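Local coordinates for uncharacterized protein (Cytophaga hutchinsonii ATCC 33406, PDB 3FF4) that is of unknown function but probably binds coenzyme A or a related nucleotide through a domain of the Rossmann-like CoA-binding type, at residues T7-A12 with R18-A23; A12-N17 with K47-E52; H30-I35 with V115-G120. One frame throughout, in Å; residues are numbered along the deposited sequence. Where two conformers were deposited one is given.

Contact 1 (T7-A12 with R18-A23)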
loop_
_atom_site.group_PDB
_atom_site.type_symbol
_atom_site.label_atom_id
_atom_site.label_comp_id
_atom_site.label_asym_id
_atom_site.label_seq_id
_atom_site.Cartn_x
_atom_site.Cartn_y
_atom_site.Cartn_z
ATOM N N THR A 7 -6.728 3.484 1.957
ATOM C CA THR A 7 -5.621 2.607 1.540
ATOM C C THR A 7 -4.520 3.371 0.804
ATOM O O THR A 7 -4.741 3.968 -0.265
ATOM C CB THR A 7 -6.137 1.442 0.659
ATOM O OG1 THR A 7 -7.105 0.700 1.418
ATOM C CG2 THR A 7 -4.973 0.519 0.262
ATOM N N LEU A 8 -3.326 3.357 1.376
ATOM C CA LEU A 8 -2.196 4.046 0.736
ATOM C C LEU A 8 -1.418 3.001 -0.085
ATOM O O LEU A 8 -1.000 1.964 0.460
ATOM C CB LEU A 8 -1.301 4.719 1.800
ATOM C CG LEU A 8 -0.174 5.653 1.327
ATOM C CD1 LEU A 8 -0.045 6.766 2.361
ATOM C CD2 LEU A 8 1.148 4.878 1.171
ATOM N N ILE A 9 -1.237 3.275 -1.377
ATOM C CA ILE A 9 -0.415 2.420 -2.270
ATOM C C ILE A 9 0.982 2.977 -2.336
ATOM O O ILE A 9 1.194 4.085 -2.862
ATOM C CB ILE A 9 -1.003 2.405 -3.704
ATOM C CG1 ILE A 9 -2.503 2.050 -3.646
ATOM C CG2 ILE A 9 -0.131 1.500 -4.668
ATOM C CD1 ILE A 9 -3.260 2.121 -5.017
ATOM N N LEU A 10 1.933 2.212 -1.815
ATOM C CA LEU A 10 3.312 2.610 -1.777
ATOM C C LEU A 10 4.092 1.860 -2.874
ATOM O O LEU A 10 4.236 0.629 -2.842
ATOM C CB LEU A 10 3.895 2.340 -0.377
ATOM C CG LEU A 10 5.287 2.900 -0.089
ATOM C CD1 LEU A 10 5.280 4.424 -0.265
ATOM C CD2 LEU A 10 5.760 2.546 1.323
ATOM N N GLY A 11 4.607 2.632 -3.825
ATOM C CA GLY A 11 5.061 2.101 -5.097
ATOM C C GLY A 11 4.076 2.384 -6.230
ATOM O O GLY A 11 4.144 1.743 -7.296
ATOM N N ALA A 12 3.169 3.355 -6.042
ATOM C CA ALA A 12 2.197 3.698 -7.100
ATOM C C ALA A 12 2.875 4.027 -8.440
ATOM O O ALA A 12 3.957 4.631 -8.469
ATOM C CB ALA A 12 1.342 4.855 -6.674
ATOM N N ARG A 18 1.091 -2.648 -14.520
ATOM C CA ARG A 18 1.722 -2.928 -13.239
ATOM C C ARG A 18 0.684 -3.160 -12.155
ATOM O O ARG A 18 -0.384 -2.498 -12.132
ATOM C CB ARG A 18 2.705 -1.815 -12.851
ATOM C CG ARG A 18 3.888 -1.692 -13.807
ATOM C CD ARG A 18 4.688 -2.998 -13.908
ATOM N NE ARG A 18 5.212 -3.348 -12.593
ATOM C CZ ARG A 18 6.340 -2.876 -12.067
ATOM N NH1 ARG A 18 6.680 -3.241 -10.848
ATOM N NH2 ARG A 18 7.130 -2.037 -12.747
ATOM N N TYR A 19 1.006 -4.091 -11.252
ATOM C CA TYR A 19 0.104 -4.455 -10.164
ATOM C C TYR A 19 -0.314 -3.292 -9.253
ATOM O O TYR A 19 -1.433 -3.284 -8.773
ATOM C CB TYR A 19 0.597 -5.689 -9.375
ATOM C CG TYR A 19 0.159 -6.984 -10.050
ATOM C CD1 TYR A 19 0.594 -7.301 -11.333
ATOM C CD2 TYR A 19 -0.709 -7.860 -9.415
ATOM C CE1 TYR A 19 0.198 -8.470 -11.965
ATOM C CE2 TYR A 19 -1.105 -9.053 -10.025
ATOM C CZ TYR A 19 -0.648 -9.343 -11.292
ATOM O OH TYR A 19 -1.059 -10.477 -11.914
ATOM N N ALA A 20 0.551 -2.302 -9.043
ATOM C CA ALA A 20 0.133 -1.141 -8.217
ATOM C C ALA A 20 -0.976 -0.339 -8.884
ATOM O O ALA A 20 -1.795 0.292 -8.191
ATOM C CB ALA A 20 1.314 -0.217 -7.870
ATOM N N TYR A 21 -0.974 -0.344 -10.221
ATOM C CA TYR A 21 -2.048 0.266 -10.998
ATOM C C TYR A 21 -3.297 -0.602 -10.924
ATOM O O TYR A 21 -4.375 -0.112 -10.571
ATOM C CB TYR A 21 -1.650 0.517 -12.456
ATOM C CG TYR A 21 -2.634 1.394 -13.190
ATOM C CD1 TYR A 21 -2.455 2.777 -13.226
ATOM C CD2 TYR A 21 -3.752 0.843 -13.841
ATOM C CE1 TYR A 21 -3.353 3.609 -13.891
ATOM C CE2 TYR A 21 -4.667 1.667 -14.504
ATOM C CZ TYR A 21 -4.457 3.048 -14.516
ATOM O OH TYR A 21 -5.329 3.884 -15.181
ATOM N N LEU A 22 -3.151 -1.889 -11.232
ATOM C CA LEU A 22 -4.272 -2.801 -11.058
ATOM C C LEU A 22 -4.929 -2.638 -9.653
ATOM O O LEU A 22 -6.160 -2.609 -9.546
ATOM C CB LEU A 22 -3.848 -4.237 -11.335
ATOM C CG LEU A 22 -3.228 -4.409 -12.725
ATOM C CD1 LEU A 22 -2.743 -5.838 -12.930
ATOM C CD2 LEU A 22 -4.239 -4.024 -13.823
ATOM N N ALA A 23 -4.118 -2.489 -8.598
ATOM C CA ALA A 23 -4.680 -2.381 -7.256
ATOM C C ALA A 23 -5.519 -1.117 -7.099
ATOM O O ALA A 23 -6.587 -1.162 -6.501
ATOM C CB ALA A 23 -3.593 -2.427 -6.194
#
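Ile9 on strand 7-10 and Ala20 on helix 19-30 meet in the opening beta-alpha step of a Rossmann-like fold, in the right-handed crossover unit that continues into strand 34-37. The helix lies along one side of the parallel sheet and presents Ala20 and Ala23 to the strand. Ile9 supplies the bulky partner from the strand. Its CG2 stands anti to the backbone N, as CG1 turns beside that N (chi1 -52°), and this puts the methyl against Ala20 CB at 3.9 Å. The other branch is extended through CG1, and its tip CD1 lies alongside the first helical turn, 3.9 Å from Ala20 O, and more loosely by Ala23, with CD1 4.5 Å from Ala23 C. Ala24 and Leu27, further along the same helix, and Phe34 and Thr63 of the flanking strands add to the packing round Ile9.

Beyond the strand the chain turns at Gly11, whose positive phi of 104° suits a residue without CB. The helix begins across from this turn, with Arg18 at its N-cap and Ala23 N bonded back to Tyr19 O over 2.8 Å. No hydrogen bond joins the two segments, and the contact rests on the Ile9 side chain and the Ala20 methyl packed against closely set backbone: the CA atoms of Ala12 and Ala20 are 5.4 Å apart. The methyl of Ala20 faces the turn as well as Ile9: its CB lies 3.5 Å from Gly11 O and 4.1 Å from Ala12 CA.

Contact 2 (A12-N17 with K47-E52)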
loop_
_atom_site.group_PDB
_atom_site.type_symbol
_atom_site.label_atom_id
_atom_site.label_comp_id
_atom_site.label_asym_id
_atom_site.label_seq_id
_atom_site.Cartn_x
_atom_site.Cartn_y
_atom_site.Cartn_z
ATOM N N ALA A 12 3.169 3.355 -6.042
ATOM C CA ALA A 12 2.197 3.698 -7.100
ATOM C C ALA A 12 2.875 4.027 -8.440
ATOM O O ALA A 12 3.957 4.631 -8.469
ATOM C CB ALA A 12 1.342 4.855 -6.674
ATOM N N THR A 13 2.250 3.628 -9.544
ATOM C CA THR A 13 2.821 3.865 -10.894
ATOM C C THR A 13 1.690 4.137 -11.875
ATOM O O THR A 13 0.580 3.613 -11.682
ATOM C CB THR A 13 3.746 2.704 -11.387
ATOM O OG1 THR A 13 4.142 2.954 -12.749
ATOM C CG2 THR A 13 3.067 1.339 -11.288
ATOM N N PRO A 14 1.924 5.002 -12.892
ATOM C CA PRO A 14 0.873 5.156 -13.916
ATOM C C PRO A 14 0.834 4.019 -14.970
ATOM O O PRO A 14 -0.147 3.933 -15.731
ATOM C CB PRO A 14 1.209 6.510 -14.565
ATOM C CG PRO A 14 2.695 6.640 -14.383
ATOM C CD PRO A 14 3.035 5.961 -13.089
ATOM N N GLU A 15 1.873 3.179 -15.018
ATOM C CA GLU A 15 1.934 2.064 -15.976
ATOM C C GLU A 15 0.805 1.066 -15.720
ATOM O O GLU A 15 0.784 0.388 -14.693
ATOM C CB GLU A 15 3.298 1.378 -15.902
ATOM C CG GLU A 15 4.450 2.315 -16.226
ATOM C CD GLU A 15 5.730 1.910 -15.541
ATOM O OE1 GLU A 15 5.700 1.662 -14.316
ATOM O OE2 GLU A 15 6.768 1.823 -16.233
ATOM N N THR A 16 -0.128 0.996 -16.668
ATOM C CA THR A 16 -1.399 0.266 -16.491
ATOM C C THR A 16 -1.278 -1.253 -16.371
ATOM O O THR A 16 -2.217 -1.920 -15.932
ATOM C CB THR A 16 -2.443 0.614 -17.591
ATOM O OG1 THR A 16 -1.933 0.238 -18.879
ATOM C CG2 THR A 16 -2.795 2.097 -17.590
ATOM N N ASN A 17 -0.134 -1.799 -16.761
ATOM C CA ASN A 17 0.114 -3.235 -16.671
ATOM C C ASN A 17 0.718 -3.636 -15.328
ATOM O O ASN A 17 0.856 -4.821 -15.028
ATOM C CB ASN A 17 1.070 -3.658 -17.796
ATOM C CG ASN A 17 2.430 -2.972 -17.680
ATOM O OD1 ASN A 17 2.522 -1.743 -17.646
ATOM N ND2 ASN A 17 3.484 -3.764 -17.601
ATOM N N LYS A 47 -5.399 11.038 -9.751
ATOM C CA LYS A 47 -4.666 11.548 -8.598
ATOM C C LYS A 47 -3.188 11.617 -8.899
ATOM O O LYS A 47 -2.583 10.627 -9.341
ATOM C CB LYS A 47 -4.891 10.665 -7.379
ATOM C CG LYS A 47 -6.266 10.764 -6.792
ATOM C CD LYS A 47 -6.478 9.619 -5.827
ATOM C CE LYS A 47 -7.696 9.822 -4.981
ATOM N NZ LYS A 47 -7.263 10.348 -3.638
ATOM N N THR A 48 -2.610 12.793 -8.669
ATOM C CA THR A 48 -1.169 12.975 -8.793
ATOM C C THR A 48 -0.489 12.007 -7.827
ATOM O O THR A 48 -0.877 11.933 -6.669
ATOM C CB THR A 48 -0.765 14.433 -8.419
ATOM O OG1 THR A 48 -1.463 15.372 -9.254
ATOM C CG2 THR A 48 0.743 14.648 -8.568
ATOM N N ILE A 49 0.518 11.274 -8.288
ATOM C CA ILE A 49 1.292 10.413 -7.404
ATOM C C ILE A 49 2.120 11.318 -6.511
ATOM O O ILE A 49 2.843 12.197 -7.004
ATOM C CB ILE A 49 2.241 9.478 -8.197
ATOM C CG1 ILE A 49 1.437 8.604 -9.170
ATOM C CG2 ILE A 49 3.104 8.640 -7.222
ATOM C CD1 ILE A 49 2.314 7.826 -10.153
ATOM N N ILE A 50 2.017 11.107 -5.202
ATOM C CA ILE A 50 2.757 11.916 -4.227
ATOM C C ILE A 50 4.212 11.448 -4.155
ATOM O O ILE A 50 4.503 10.284 -3.814
ATOM C CB ILE A 50 2.066 11.907 -2.839
ATOM C CG1 ILE A 50 0.646 12.489 -2.961
ATOM C CG2 ILE A 50 2.921 12.651 -1.809
ATOM C CD1 ILE A 50 -0.298 12.154 -1.828
ATOM N N ASN A 51 5.129 12.352 -4.528
ATOM C CA ASN A 51 6.530 11.974 -4.608
ATOM C C ASN A 51 7.279 12.331 -3.343
ATOM O O ASN A 51 8.399 11.885 -3.161
ATOM C CB ASN A 51 7.215 12.566 -5.840
ATOM C CG ASN A 51 6.636 12.049 -7.141
ATOM O OD1 ASN A 51 6.468 12.815 -8.077
ATOM N ND2 ASN A 51 6.314 10.753 -7.206
ATOM N N GLU A 52 6.679 13.146 -2.475
ATOM C CA GLU A 52 7.245 13.323 -1.135
ATOM C C GLU A 52 6.630 12.277 -0.213
ATOM O O GLU A 52 5.946 11.355 -0.671
ATOM C CB GLU A 52 7.013 14.727 -0.567
ATOM C CG GLU A 52 7.612 15.844 -1.389
ATOM C CD GLU A 52 6.889 16.031 -2.725
ATOM O OE1 GLU A 52 5.636 15.927 -2.749
ATOM O OE2 GLU A 52 7.580 16.271 -3.746
#
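The pyrrolidine ring of Pro14 and the branched chain of Ile49 cross at about a right angle, and no planar group is stacked between the two segments. Ile49 meets the ring at its CD corner, where CD1 comes within 3.6 Å of Pro14 CD. The same methyl lies 4.0 Å from Pro14 N, so the N-CD side of the ring takes the contact. The carboxylate of Glu15 belongs to the loop itself: OE1 is approached by Thr13 OG1 on its anti side, 28° out of the carboxylate plane, and also forms a salt bridge with Lys40. Glu15 was modelled in two conformers, so the bonds of OE1 to Thr13 and to Lys40 are described for one of them.

Ile49 reaches the loop because CG1 sits beside its backbone N (chi1 -58°) and the chain then runs on extended to CD1. Besides Pro14, that terminal methyl touches Thr13 CA at 4.1 Å and Ala12 O at 4.0 Å, following the backbone of three successive residues. The shorter branch is turned to the start of the loop, with CG2 at 4.2 Å from Ala12 CB. Ala12 and Ile49 are both buried and their side chains meet by apolar packing, whereas Thr13 turns its CB away from Ile49.

Thr13 OG1 instead accepts the backbone N-H of Glu15 at 3.2 Å, in a fairly straight bond (162°) that makes an ST turn and holds the bend at Thr13-Pro14. The arrangement pins the loop between strand 7-10 and helix 19-30, the position that in Rossmann-type domains usually carries the nucleotide-binding loop, against the stretch that follows strand 47-48.

Contact 3 (H30-I35 with V115-G120)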
loop_
_atom_site.group_PDB
_atom_site.type_symbol
_atom_site.label_atom_id
_atom_site.label_comp_id
_atom_site.label_asym_id
_atom_site.label_seq_id
_atom_site.Cartn_x
_atom_site.Cartn_y
_atom_site.Cartn_z
ATOM N N HIS A 30 -14.120 -0.818 -5.828
ATOM C CA HIS A 30 -14.725 -1.303 -4.588
ATOM C C HIS A 30 -15.144 -0.173 -3.650
ATOM O O HIS A 30 -15.845 -0.420 -2.681
ATOM C CB HIS A 30 -13.824 -2.323 -3.863
ATOM C CG HIS A 30 -13.948 -3.718 -4.394
ATOM N ND1 HIS A 30 -13.155 -4.200 -5.411
ATOM C CD2 HIS A 30 -14.791 -4.724 -4.069
ATOM C CE1 HIS A 30 -13.490 -5.450 -5.678
ATOM N NE2 HIS A 30 -14.479 -5.792 -4.874
ATOM N N GLY A 31 -14.733 1.060 -3.941
ATOM C CA GLY A 31 -15.195 2.219 -3.167
ATOM C C GLY A 31 -14.254 2.683 -2.058
ATOM O O GLY A 31 -14.574 3.613 -1.310
ATOM N N HIS A 32 -13.103 2.034 -1.943
ATOM C CA HIS A 32 -12.070 2.486 -1.016
ATOM C C HIS A 32 -11.395 3.748 -1.545
ATOM O O HIS A 32 -11.167 3.858 -2.747
ATOM C CB HIS A 32 -11.013 1.396 -0.825
ATOM C CG HIS A 32 -11.589 0.095 -0.352
ATOM N ND1 HIS A 32 -11.908 -0.141 0.970
ATOM C CD2 HIS A 32 -11.930 -1.026 -1.028
ATOM C CE1 HIS A 32 -12.401 -1.364 1.090
ATOM N NE2 HIS A 32 -12.431 -1.919 -0.110
ATOM N N GLU A 33 -11.078 4.682 -0.649
ATOM C CA GLU A 33 -10.206 5.806 -0.988
ATOM C C GLU A 33 -8.757 5.301 -1.101
ATOM O O GLU A 33 -8.207 4.750 -0.141
ATOM C CB GLU A 33 -10.314 6.909 0.064
ATOM C CG GLU A 33 -9.211 7.941 -0.027
ATOM C CD GLU A 33 -9.418 9.096 0.945
ATOM O OE1 GLU A 33 -10.011 8.887 2.047
ATOM O OE2 GLU A 33 -9.007 10.220 0.585
ATOM N N PHE A 34 -8.165 5.436 -2.286
ATOM C CA PHE A 34 -6.745 5.073 -2.473
ATOM C C PHE A 34 -5.880 6.331 -2.514
ATOM O O PHE A 34 -6.327 7.408 -2.999
ATOM C CB PHE A 34 -6.518 4.189 -3.721
ATOM C CG PHE A 34 -6.557 4.939 -5.017
ATOM C CD1 PHE A 34 -5.366 5.377 -5.620
ATOM C CD2 PHE A 34 -7.774 5.229 -5.630
ATOM C CE1 PHE A 34 -5.401 6.104 -6.816
ATOM C CE2 PHE A 34 -7.817 5.962 -6.822
ATOM C CZ PHE A 34 -6.618 6.386 -7.422
ATOM N N ILE A 35 -4.658 6.208 -2.000
ATOM C CA ILE A 35 -3.704 7.309 -2.053
ATOM C C ILE A 35 -2.376 6.857 -2.682
ATOM O O ILE A 35 -1.671 6.055 -2.067
ATOM C CB ILE A 35 -3.442 7.908 -0.657
ATOM C CG1 ILE A 35 -4.765 8.370 -0.012
ATOM C CG2 ILE A 35 -2.416 9.079 -0.771
ATOM C CD1 ILE A 35 -4.652 8.624 1.458
ATOM N N VAL A 115 -6.624 -10.426 -5.087
ATOM C CA VAL A 115 -7.248 -11.651 -4.577
ATOM C C VAL A 115 -8.071 -11.367 -3.329
ATOM O O VAL A 115 -9.213 -11.845 -3.210
ATOM C CB VAL A 115 -6.207 -12.750 -4.344
ATOM C CG1 VAL A 115 -6.827 -13.971 -3.653
ATOM C CG2 VAL A 115 -5.595 -13.149 -5.691
HETATM N N MSE A 116 -7.517 -10.554 -2.431
HETATM C CA MSE A 116 -8.209 -10.210 -1.207
HETATM C C MSE A 116 -9.525 -9.469 -1.461
HETATM O O MSE A 116 -10.543 -9.757 -0.826
HETATM C CB MSE A 116 -7.282 -9.448 -0.252
HETATM C CG MSE A 116 -6.216 -10.366 0.337
HETATM SE SE MSE A 116 -4.792 -9.238 1.073
HETATM C CE MSE A 116 -5.677 -8.495 2.680
ATOM N N LEU A 117 -9.512 -8.529 -2.402
ATOM C CA LEU A 117 -10.718 -7.786 -2.704
ATOM C C LEU A 117 -11.763 -8.741 -3.276
ATOM O O LEU A 117 -12.953 -8.659 -2.934
ATOM C CB LEU A 117 -10.421 -6.605 -3.655
ATOM C CG LEU A 117 -9.829 -5.367 -2.945
ATOM C CD1 LEU A 117 -9.007 -4.465 -3.863
ATOM C CD2 LEU A 117 -10.973 -4.571 -2.244
ATOM N N SER A 118 -11.335 -9.665 -4.135
ATOM C CA SER A 118 -12.276 -10.622 -4.717
ATOM C C SER A 118 -12.770 -11.625 -3.687
ATOM O O SER A 118 -13.964 -11.941 -3.639
ATOM C CB SER A 118 -11.653 -11.353 -5.900
ATOM O OG SER A 118 -11.711 -10.551 -7.056
ATOM N N ALA A 119 -11.854 -12.106 -2.853
ATOM C CA ALA A 119 -12.168 -13.146 -1.886
ATOM C C ALA A 119 -13.028 -12.630 -0.750
ATOM O O ALA A 119 -13.596 -13.417 -0.010
ATOM C CB ALA A 119 -10.895 -13.759 -1.347
ATOM N N GLY A 120 -13.107 -11.308 -0.602
ATOM C CA GLY A 120 -13.878 -10.706 0.483
ATOM C C GLY A 120 -13.079 -10.608 1.773
ATOM O O GLY A 120 -13.642 -10.422 2.851
#
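Leu117 of helix 113-119 sets one methyl, CD2, against both His30 and His32. Its CG lies beside the backbone N (chi1 -80°), anti to the carbonyl carbon, and from there CD2 passes over one face of the His30 imidazole. This is a CH-pi contact: CD2 is 4.0 Å from the ring centroid and 22° off the normal, displaced toward the CG side. Leu117 CB rests by the other part of the ring, 3.9 Å from His30 CE1, so the aliphatic chain lies along the imidazole and slides past it in the opposite direction.

The His32 ring is met obliquely by the same methyl, with NE2 at 3.7 Å from CD2. His32 CG lies beside its backbone N (chi1 -56°), which brings the ring round to Leu117. Gly31, between the histidines, has the positive phi of a Schellman motif at the end of helix 19-30, and the chain turns there, with both rings near the same leucine.

The ND1 atoms have partners outside the two segments. His30 ND1 bonds to Arg26 O, and His32 ND1 to the backbone N of Lys5, while Phe122 meets the His32 ring edge-to-face. Since a backbone N-H serves His32 ND1, that nitrogen probably carries no proton, so a neutral ring would hold its proton on NE2, the atom beside CD2; His30 ND1, bonded to a carbonyl O, is probably protonated.

Contacts 1 and 2 have centres about 8 Å apart and share Ala12, where strand 7-10 passes into the loop leading to helix 19-30; their segments alternate along the chain. Contact 3 opens only after contact 1 has closed, with its centre about 11 Å from that of contact 1 and 18 Å from that of contact 2. Strands 7-10 and 34-37 are neighbours in the five-stranded parallel sheet, and helix 19-30 connects them. Contact 1 sets that helix on the sheet, contact 2 fastens the loop before it, and contact 3 ties its far end to the C-terminal helix 113-119, joining the beginning and end of this Rossmann-like domain.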